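Local coordinates for EAL domain protein (Vibrio cholerae serotype O1, PDB 6IJ2), which hydrolyses cyclic dinucleotides such as c-di-GMP and cGAMP as a standalone EAL-domain phosphodiesterase, here holding the linear product 5'-pGpG, at residues A[22-34]-A[70-83]. The protein carries 1 engineered substitution. Numbering follows the deposited sequence.
Sequences LDFDFTMAFQPIV and LFDQMCRVKAIALA. With nucleotides of chain B.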
ATOM      1  N   LEU A  22      -6.954  31.803 -11.826  1.00 90.45           N
ATOM      2  CA  LEU A  22      -7.302  30.596 -12.570  1.00 86.88           C
ATOM      3  C   LEU A  22      -8.247  30.922 -13.721  1.00 82.84           C
ATOM      4  O   LEU A  22      -9.040  31.857 -13.629  1.00 86.72           O
ATOM      5  CB  LEU A  22      -7.943  29.557 -11.644  1.00 80.48           C
ATOM      6  CG  LEU A  22      -7.102  29.052 -10.470  1.00 75.15           C
ATOM      7  CD1 LEU A  22      -7.931  28.170  -9.551  1.00 73.54           C
ATOM      8  CD2 LEU A  22      -5.888  28.301 -10.976  1.00 76.96           C
ATOM      9  N   ASP A  23      -8.161  30.149 -14.803  1.00 81.71           N
ATOM     10  CA  ASP A  23      -9.058  30.321 -15.941  1.00 86.28           C
ATOM     11  C   ASP A  23     -10.380  29.588 -15.762  1.00 77.94           C
ATOM     12  O   ASP A  23     -11.211  29.601 -16.679  1.00 75.27           O
ATOM     13  CB  ASP A  23      -8.389  29.841 -17.230  1.00 97.78           C
ATOM     14  CG  ASP A  23      -8.525  28.346 -17.430  1.00103.90           C
ATOM     15  OD1 ASP A  23      -8.067  27.583 -16.554  1.00102.04           O
ATOM     16  OD2 ASP A  23      -9.108  27.935 -18.455  1.00110.24           O
ATOM     17  N   PHE A  24     -10.583  28.943 -14.618  1.00 68.35           N
ATOM     18  CA  PHE A  24     -11.834  28.282 -14.294  1.00 67.62           C
ATOM     19  C   PHE A  24     -12.174  28.596 -12.846  1.00 59.54           C
ATOM     20  O   PHE A  24     -11.305  28.963 -12.054  1.00 62.64           O
ATOM     21  CB  PHE A  24     -11.747  26.762 -14.505  1.00 62.89           C
ATOM     22  CG  PHE A  24     -10.676  26.097 -13.681  1.00 64.35           C
ATOM     23  CD1 PHE A  24      -9.375  26.010 -14.152  1.00 69.52           C
ATOM     24  CD2 PHE A  24     -10.967  25.565 -12.440  1.00 62.75           C
ATOM     25  CE1 PHE A  24      -8.386  25.403 -13.395  1.00 65.31           C
ATOM     26  CE2 PHE A  24      -9.980  24.955 -11.677  1.00 64.53           C
ATOM     27  CZ  PHE A  24      -8.689  24.876 -12.158  1.00 62.62           C
ATOM     28  N   ASP A  25     -13.435  28.459 -12.508  1.00 66.03           N
ATOM     29  CA  ASP A  25     -13.922  28.641 -11.143  1.00 61.90           C
ATOM     30  C   ASP A  25     -14.607  27.331 -10.713  1.00 58.41           C
ATOM     31  O   ASP A  25     -14.892  26.493 -11.526  1.00 55.95           O
ATOM     32  CB  ASP A  25     -14.864  29.830 -11.010  1.00 57.36           C
ATOM     33  CG  ASP A  25     -14.840  30.437  -9.617  1.00 60.38           C
ATOM     34  OD1 ASP A  25     -13.987  30.081  -8.810  1.00 56.93           O
ATOM     35  OD2 ASP A  25     -15.666  31.293  -9.320  1.00 61.73           O
ATOM     36  N   PHE A  26     -14.915  27.201  -9.432  1.00 50.92           N
ATOM     37  CA  PHE A  26     -15.480  25.985  -8.857  1.00 48.49           C
ATOM     38  C   PHE A  26     -15.930  26.318  -7.442  1.00 46.58           C
ATOM     39  O   PHE A  26     -15.702  27.425  -6.946  1.00 47.14           O
ATOM     40  CB  PHE A  26     -14.465  24.836  -8.854  1.00 47.12           C
ATOM     41  CG  PHE A  26     -13.211  25.158  -8.100  1.00 46.22           C
ATOM     42  CD1 PHE A  26     -12.188  25.871  -8.704  1.00 48.21           C
ATOM     43  CD2 PHE A  26     -13.062  24.765  -6.783  1.00 43.66           C
ATOM     44  CE1 PHE A  26     -11.042  26.188  -8.005  1.00 47.67           C
ATOM     45  CE2 PHE A  26     -11.912  25.072  -6.083  1.00 43.10           C
ATOM     46  CZ  PHE A  26     -10.904  25.789  -6.693  1.00 45.12           C
ATOM     47  N   THR A  27     -16.568  25.352  -6.796  1.00 44.56           N
ATOM     48  CA  THR A  27     -16.997  25.538  -5.414  1.00 42.83           C
ATOM     49  C   THR A  27     -16.873  24.190  -4.713  1.00 40.31           C
ATOM     50  O   THR A  27     -16.182  23.293  -5.202  1.00 39.91           O
ATOM     51  CB  THR A  27     -18.411  26.153  -5.363  1.00 51.53           C
ATOM     52  OG1 THR A  27     -18.750  26.487  -4.012  1.00 42.73           O
ATOM     53  CG2 THR A  27     -19.449  25.199  -5.923  1.00 44.17           C
ATOM     54  N   MET A  28     -17.545  24.045  -3.572  1.00 38.86           N
ATOM     55  CA  MET A  28     -17.388  22.872  -2.729  1.00 36.57           C
ATOM     56  C   MET A  28     -18.726  22.218  -2.431  1.00 36.12           C
ATOM     57  O   MET A  28     -19.756  22.884  -2.305  1.00 38.84           O
ATOM     58  CB  MET A  28     -16.708  23.212  -1.401  1.00 35.63           C
ATOM     59  CG  MET A  28     -15.265  23.627  -1.515  1.00 35.46           C
ATOM     60  SD  MET A  28     -14.183  22.248  -1.974  1.00 42.03           S
ATOM     61  CE  MET A  28     -12.861  23.213  -2.696  1.00 44.65           C
ATOM     62  N   ALA A  29     -18.684  20.894  -2.326  1.00 34.80           N
ATOM     63  CA  ALA A  29     -19.694  20.094  -1.658  1.00 33.89           C
ATOM     64  C   ALA A  29     -19.115  19.611  -0.334  1.00 31.81           C
ATOM     65  O   ALA A  29     -17.905  19.676  -0.104  1.00 32.34           O
ATOM     66  CB  ALA A  29     -20.133  18.905  -2.521  1.00 38.08           C
ATOM     67  N   PHE A  30     -19.992  19.147   0.548  1.00 31.74           N
ATOM     68  CA  PHE A  30     -19.587  18.704   1.876  1.00 29.40           C
ATOM     69  C   PHE A  30     -20.263  17.379   2.186  1.00 28.96           C
ATOM     70  O   PHE A  30     -21.455  17.201   1.920  1.00 32.40           O
ATOM     71  CB  PHE A  30     -19.944  19.764   2.965  1.00 29.60           C
ATOM     72  CG  PHE A  30     -19.229  21.065   2.783  1.00 30.43           C
ATOM     73  CD1 PHE A  30     -17.955  21.248   3.300  1.00 36.16           C
ATOM     74  CD2 PHE A  30     -19.807  22.089   2.048  1.00 32.24           C
ATOM     75  CE1 PHE A  30     -17.279  22.456   3.112  1.00 30.69           C
ATOM     76  CE2 PHE A  30     -19.142  23.290   1.853  1.00 38.30           C
ATOM     77  CZ  PHE A  30     -17.875  23.475   2.385  1.00 34.20           C
ATOM     78  N   GLN A  31     -19.500  16.447   2.754  1.00 28.14           N
ATOM     79  CA  GLN A  31     -20.055  15.157   3.115  1.00 26.66           C
ATOM     80  C   GLN A  31     -19.790  14.895   4.591  1.00 27.17           C
ATOM     81  O   GLN A  31     -18.632  14.985   5.036  1.00 26.47           O
ATOM     82  CB  GLN A  31     -19.462  14.021   2.263  1.00 26.49           C
ATOM     83  CG  GLN A  31     -20.121  12.690   2.569  1.00 30.01           C
ATOM     84  CD  GLN A  31     -19.558  11.558   1.742  1.00 29.10           C
ATOM     85  OE1 GLN A  31     -18.371  11.554   1.421  1.00 34.40           O
ATOM     86  NE2 GLN A  31     -20.409  10.586   1.387  1.00 28.52           N
ATOM     87  N   PRO A  32     -20.812  14.557   5.377  1.00 29.32           N
ATOM     88  CA  PRO A  32     -20.603  14.406   6.825  1.00 25.22           C
ATOM     89  C   PRO A  32     -19.843  13.139   7.206  1.00 29.02           C
ATOM     90  O   PRO A  32     -19.927  12.094   6.552  1.00 27.95           O
ATOM     91  CB  PRO A  32     -22.030  14.382   7.391  1.00 27.80           C
ATOM     92  CG  PRO A  32     -22.876  13.908   6.275  1.00 29.99           C
ATOM     93  CD  PRO A  32     -22.233  14.441   5.007  1.00 34.01           C
ATOM     94  N   ILE A  33     -19.067  13.273   8.278  1.00 26.32           N
ATOM     95  CA  ILE A  33     -18.427  12.171   8.979  1.00 24.45           C
ATOM     96  C   ILE A  33     -19.194  12.008  10.279  1.00 23.07           C
ATOM     97  O   ILE A  33     -19.351  12.981  11.018  1.00 23.95           O
ATOM     98  CB  ILE A  33     -16.942  12.479   9.243  1.00 24.33           C
ATOM     99  CG1 ILE A  33     -16.196  12.658   7.913  1.00 29.87           C
ATOM    100  CG2 ILE A  33     -16.286  11.393  10.099  1.00 23.38           C
ATOM    101  CD1 ILE A  33     -14.816  13.308   8.072  1.00 32.87           C
ATOM    102  N   VAL A  34     -19.674  10.799  10.556  1.00 26.62           N
ATOM    103  CA  VAL A  34     -20.598  10.558  11.663  1.00 24.56           C
ATOM    104  C   VAL A  34     -19.860   9.791  12.743  1.00 27.37           C
ATOM    105  O   VAL A  34     -19.131   8.842  12.438  1.00 26.60           O
ATOM    106  CB  VAL A  34     -21.835   9.774  11.190  1.00 30.71           C
ATOM    107  CG1 VAL A  34     -22.768   9.491  12.349  1.00 39.39           C
ATOM    108  CG2 VAL A  34     -22.562  10.528  10.098  1.00 29.85           C
ATOM    109  N   LEU A  70      -1.815  27.423  -7.041  1.00 54.61           N
ATOM    110  CA  LEU A  70      -2.932  28.358  -6.939  1.00 61.16           C
ATOM    111  C   LEU A  70      -4.242  27.615  -6.719  1.00 60.40           C
ATOM    112  O   LEU A  70      -5.104  28.067  -5.955  1.00 56.78           O
ATOM    113  CB  LEU A  70      -3.005  29.219  -8.203  1.00 61.43           C
ATOM    114  CG  LEU A  70      -3.537  30.659  -8.153  1.00 73.77           C
ATOM    115  CD1 LEU A  70      -3.377  31.319  -9.518  1.00 78.58           C
ATOM    116  CD2 LEU A  70      -4.988  30.740  -7.698  1.00 73.50           C
ATOM    117  N   PHE A  71      -4.406  26.468  -7.380  1.00 56.96           N
ATOM    118  CA  PHE A  71      -5.624  25.682  -7.216  1.00 49.24           C
ATOM    119  C   PHE A  71      -5.746  25.143  -5.795  1.00 49.00           C
ATOM    120  O   PHE A  71      -6.829  25.187  -5.195  1.00 46.83           O
ATOM    121  CB  PHE A  71      -5.641  24.544  -8.242  1.00 49.34           C
ATOM    122  CG  PHE A  71      -6.720  23.542  -8.001  1.00 49.73           C
ATOM    123  CD1 PHE A  71      -8.034  23.838  -8.317  1.00 47.37           C
ATOM    124  CD2 PHE A  71      -6.427  22.315  -7.435  1.00 46.75           C
ATOM    125  CE1 PHE A  71      -9.038  22.927  -8.078  1.00 45.16           C
ATOM    126  CE2 PHE A  71      -7.424  21.403  -7.195  1.00 46.54           C
ATOM    127  CZ  PHE A  71      -8.735  21.711  -7.519  1.00 43.28           C
ATOM    128  N   ASP A  72      -4.641  24.642  -5.239  1.00 46.53           N
ATOM    129  CA  ASP A  72      -4.647  24.130  -3.873  1.00 48.85           C
ATOM    130  C   ASP A  72      -5.059  25.214  -2.883  1.00 48.10           C
ATOM    131  O   ASP A  72      -5.950  25.009  -2.051  1.00 48.27           O
ATOM    132  CB  ASP A  72      -3.264  23.579  -3.530  1.00 47.49           C
ATOM    133  CG  ASP A  72      -3.244  22.846  -2.216  1.00 62.80           C
ATOM    134  OD1 ASP A  72      -3.987  21.850  -2.087  1.00 63.24           O
ATOM    135  OD2 ASP A  72      -2.483  23.260  -1.316  1.00 73.24           O
ATOM    136  N   GLN A  73      -4.421  26.381  -2.963  1.00 47.59           N
ATOM    137  CA  GLN A  73      -4.769  27.476  -2.063  1.00 55.10           C
ATOM    138  C   GLN A  73      -6.229  27.884  -2.224  1.00 56.94           C
ATOM    139  O   GLN A  73      -6.911  28.175  -1.235  1.00 54.23           O
ATOM    140  CB  GLN A  73      -3.838  28.666  -2.307  1.00 54.43           C
ATOM    141  CG  GLN A  73      -2.370  28.310  -2.156  1.00 62.91           C
ATOM    142  CD  GLN A  73      -1.469  29.523  -2.042  1.00 80.94           C
ATOM    143  OE1 GLN A  73      -0.696  29.644  -1.091  1.00 90.56           O
ATOM    144  NE2 GLN A  73      -1.553  30.423  -3.017  1.00 81.72           N
ATOM    145  N   MET A  74      -6.730  27.898  -3.464  1.00 53.46           N
ATOM    146  CA  MET A  74      -8.127  28.250  -3.699  1.00 58.26           C
ATOM    147  C   MET A  74      -9.077  27.245  -3.059  1.00 51.60           C
ATOM    148  O   MET A  74     -10.080  27.637  -2.448  1.00 45.28           O
ATOM    149  CB  MET A  74      -8.393  28.359  -5.201  1.00 73.82           C
ATOM    150  CG  MET A  74      -7.970  29.683  -5.810  1.00 95.74           C
ATOM    151  SD  MET A  74      -9.337  30.853  -5.943  1.00111.67           S
ATOM    152  CE  MET A  74     -10.153  30.249  -7.421  1.00118.86           C
ATOM    153  N   CYS A  75      -8.788  25.945  -3.196  1.00 45.03           N
ATOM    154  CA  CYS A  75      -9.620  24.926  -2.550  1.00 41.79           C
ATOM    155  C   CYS A  75      -9.719  25.157  -1.053  1.00 40.04           C
ATOM    156  O   CYS A  75     -10.786  24.972  -0.456  1.00 39.89           O
ATOM    157  CB  CYS A  75      -9.061  23.525  -2.797  1.00 41.74           C
ATOM    158  SG  CYS A  75      -9.402  22.832  -4.393  1.00 45.72           S
ATOM    159  N   ARG A  76      -8.607  25.528  -0.426  1.00 42.60           N
ATOM    160  CA  ARG A  76      -8.606  25.719   1.017  1.00 36.69           C
ATOM    161  C   ARG A  76      -9.463  26.909   1.415  1.00 39.08           C
ATOM    162  O   ARG A  76     -10.251  26.819   2.360  1.00 38.95           O
ATOM    163  CB  ARG A  76      -7.176  25.892   1.512  1.00 37.33           C
ATOM    164  CG  ARG A  76      -6.344  24.626   1.318  1.00 39.55           C
ATOM    165  CD  ARG A  76      -4.928  24.843   1.758  1.00 42.45           C
ATOM    166  NE  ARG A  76      -4.115  23.665   1.507  1.00 43.74           N
ATOM    167  CZ  ARG A  76      -2.990  23.394   2.152  1.00 48.59           C
ATOM    168  NH1 ARG A  76      -2.560  24.222   3.097  1.00 45.34           N
ATOM    169  NH2 ARG A  76      -2.304  22.295   1.864  1.00 45.82           N
ATOM    170  N   VAL A  77      -9.339  28.022   0.693  1.00 39.62           N
ATOM    171  CA  VAL A  77     -10.058  29.236   1.056  1.00 40.77           C
ATOM    172  C   VAL A  77     -11.555  29.077   0.815  1.00 47.04           C
ATOM    173  O   VAL A  77     -12.380  29.516   1.631  1.00 41.28           O
ATOM    174  CB  VAL A  77      -9.485  30.438   0.286  1.00 50.45           C
ATOM    175  CG1 VAL A  77     -10.329  31.669   0.541  1.00 47.52           C
ATOM    176  CG2 VAL A  77      -8.042  30.690   0.693  1.00 46.29           C
ATOM    177  N   LYS A  78     -11.935  28.471  -0.312  1.00 45.34           N
ATOM    178  CA  LYS A  78     -13.353  28.272  -0.607  1.00 43.44           C
ATOM    179  C   LYS A  78     -14.004  27.342   0.406  1.00 41.05           C
ATOM    180  O   LYS A  78     -15.147  27.572   0.826  1.00 41.65           O
ATOM    181  CB  LYS A  78     -13.525  27.711  -2.017  1.00 43.08           C
ATOM    182  CG  LYS A  78     -13.183  28.680  -3.129  1.00 43.48           C
ATOM    183  CD  LYS A  78     -13.234  27.972  -4.473  1.00 44.20           C
ATOM    184  CE  LYS A  78     -13.005  28.943  -5.621  1.00 49.74           C
ATOM    185  NZ  LYS A  78     -14.113  29.925  -5.766  1.00 51.14           N
ATOM    186  N   ALA A  79     -13.298  26.275   0.796  1.00 36.22           N
ATOM    187  CA  ALA A  79     -13.843  25.332   1.769  1.00 34.24           C
ATOM    188  C   ALA A  79     -14.047  26.000   3.121  1.00 39.73           C
ATOM    189  O   ALA A  79     -15.091  25.832   3.763  1.00 37.79           O
ATOM    190  CB  ALA A  79     -12.916  24.125   1.918  1.00 32.78           C
ATOM    191  N   ILE A  80     -13.052  26.767   3.569  1.00 37.29           N
ATOM    192  CA  ILE A  80     -13.167  27.461   4.848  1.00 37.88           C
ATOM    193  C   ILE A  80     -14.260  28.523   4.789  1.00 41.07           C
ATOM    194  O   ILE A  80     -15.061  28.664   5.723  1.00 40.77           O
ATOM    195  CB  ILE A  80     -11.801  28.055   5.245  1.00 38.86           C
ATOM    196  CG1 ILE A  80     -10.791  26.934   5.522  1.00 40.87           C
ATOM    197  CG2 ILE A  80     -11.933  29.012   6.442  1.00 39.73           C
ATOM    198  CD1 ILE A  80      -9.367  27.418   5.655  1.00 37.24           C
ATOM    199  N   ALA A  81     -14.331  29.270   3.682  1.00 40.43           N
ATOM    200  CA  ALA A  81     -15.323  30.340   3.574  1.00 41.58           C
ATOM    201  C   ALA A  81     -16.743  29.787   3.550  1.00 42.74           C
ATOM    202  O   ALA A  81     -17.640  30.337   4.204  1.00 42.88           O
ATOM    203  CB  ALA A  81     -15.060  31.179   2.325  1.00 42.24           C
ATOM    204  N   LEU A  82     -16.966  28.700   2.805  1.00 40.01           N
ATOM    205  CA  LEU A  82     -18.301  28.114   2.741  1.00 40.21           C
ATOM    206  C   LEU A  82     -18.685  27.486   4.067  1.00 36.70           C
ATOM    207  O   LEU A  82     -19.825  27.627   4.518  1.00 46.32           O
ATOM    208  CB  LEU A  82     -18.375  27.060   1.637  1.00 39.07           C
ATOM    209  CG  LEU A  82     -19.076  27.406   0.330  1.00 43.38           C
ATOM    210  CD1 LEU A  82     -18.927  26.249  -0.669  1.00 44.88           C
ATOM    211  CD2 LEU A  82     -20.542  27.747   0.548  1.00 53.32           C
ATOM    212  N   ALA A  83     -17.758  26.747   4.679  1.00 36.38           N
ATOM    213  CA  ALA A  83     -18.057  26.117   5.961  1.00 42.86           C
ATOM    214  C   ALA A  83     -18.440  27.159   6.999  1.00 46.85           C
ATOM    215  O   ALA A  83     -19.381  26.960   7.777  1.00 43.50           O
ATOM    216  CB  ALA A  83     -16.857  25.296   6.432  1.00 48.47           C
TER
ATOM    217  OP3   G B   1     -11.108   9.113  -0.545  1.00 44.09           O
ATOM    218  P     G B   1     -11.149  10.076  -1.613  1.00 45.15           P
ATOM    219  OP1   G B   1     -11.088  11.413  -1.109  1.00 44.57           O
ATOM    220  OP2   G B   1     -10.140   9.670  -2.534  1.00 47.43           O
ATOM    221  O5'   G B   1     -12.543   9.790  -2.283  1.00 45.04           O
ATOM    222  C5'   G B   1     -13.657  10.657  -2.095  1.00 44.08           C
ATOM    223  C4'   G B   1     -14.735  10.332  -3.101  1.00 45.19           C
ATOM    224  O4'   G B   1     -15.554   9.261  -2.594  1.00 45.46           O
ATOM    225  C3'   G B   1     -15.704  11.468  -3.451  1.00 45.65           C
ATOM    226  O3'   G B   1     -15.897  11.624  -4.842  1.00 47.42           O
ATOM    227  C2'   G B   1     -17.015  11.009  -2.829  1.00 44.70           C
ATOM    228  O2'   G B   1     -18.177  11.383  -3.509  1.00 56.29           O
ATOM    229  C1'   G B   1     -16.883   9.500  -2.934  1.00 45.20           C
ATOM    230  N9    G B   1     -17.734   8.788  -1.992  1.00 45.30           N
ATOM    231  C8    G B   1     -18.070   9.181  -0.721  1.00 42.91           C
ATOM    232  N7    G B   1     -18.842   8.330  -0.111  1.00 42.87           N
ATOM    233  C5    G B   1     -19.018   7.309  -1.029  1.00 44.39           C
ATOM    234  C6    G B   1     -19.755   6.102  -0.930  1.00 45.38           C
ATOM    235  O6    G B   1     -20.427   5.693   0.007  1.00 44.99           O
ATOM    236  N1    G B   1     -19.675   5.356  -2.096  1.00 47.41           N
ATOM    237  C2    G B   1     -18.965   5.719  -3.209  1.00 48.98           C
ATOM    238  N2    G B   1     -18.993   4.860  -4.224  1.00 50.93           N
ATOM    239  N3    G B   1     -18.261   6.831  -3.309  1.00 47.49           N
ATOM    240  C4    G B   1     -18.330   7.573  -2.189  1.00 45.43           C
TER
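The ammonium group of Lys78, NZ, is held by two oxygens of the chain that runs into strand 27-34. It forms a salt bridge to Asp25 OD1 at 3.1 Å, meeting the carboxylate on its syn side but 23° out of its plane, and makes a weak hydrogen bond to Phe26 O at 3.2 Å. The same OD1 takes a weak bond from the backbone N of Phe26, which ties the carboxylate to the backbone just beyond it. The lysine thus illustrates how a long side chain can serve two chemistries at once: its aliphatic part lies over one face of the Phe26 ring, with CE 4.0 Å from the ring centroid in a CH-pi contact, before a bend at chi4 (-67°) turns NZ to the oxygens. On the opposite face sits Phe71, whose CE1 approaches Phe26 CZ to 3.7 Å with the two ring planes inclined at 48°. Phe26 is therefore clasped between two side chains two turns of the helix apart, while Cys75 SG comes obliquely to its CE2 at 3.8 Å, a sulfur-aromatic contact. Nearer the N-terminus Leu22 CD1 and Met74 CE meet tip to tip. Further along the strand, Met28 bends at chi2 and lays its CE on Cys75 O, 3.5 Å away, and the Phe30 ring turns its edge to Leu82, CZ to CB 3.7 Å. Thr27 OG1 touches Leu82 CD1, though its hydrogen bond goes to Glu245. In the TIM-barrel-like EAL fold, helix 68-85 packs across this first strand. Met28 and Cys75 also pack on a guanine base of the bound RNA, strands 41-49 and 233-244 flank strand 27-35, and helix 56-60 covers Phe24, Phe26 and Phe71 through Val59.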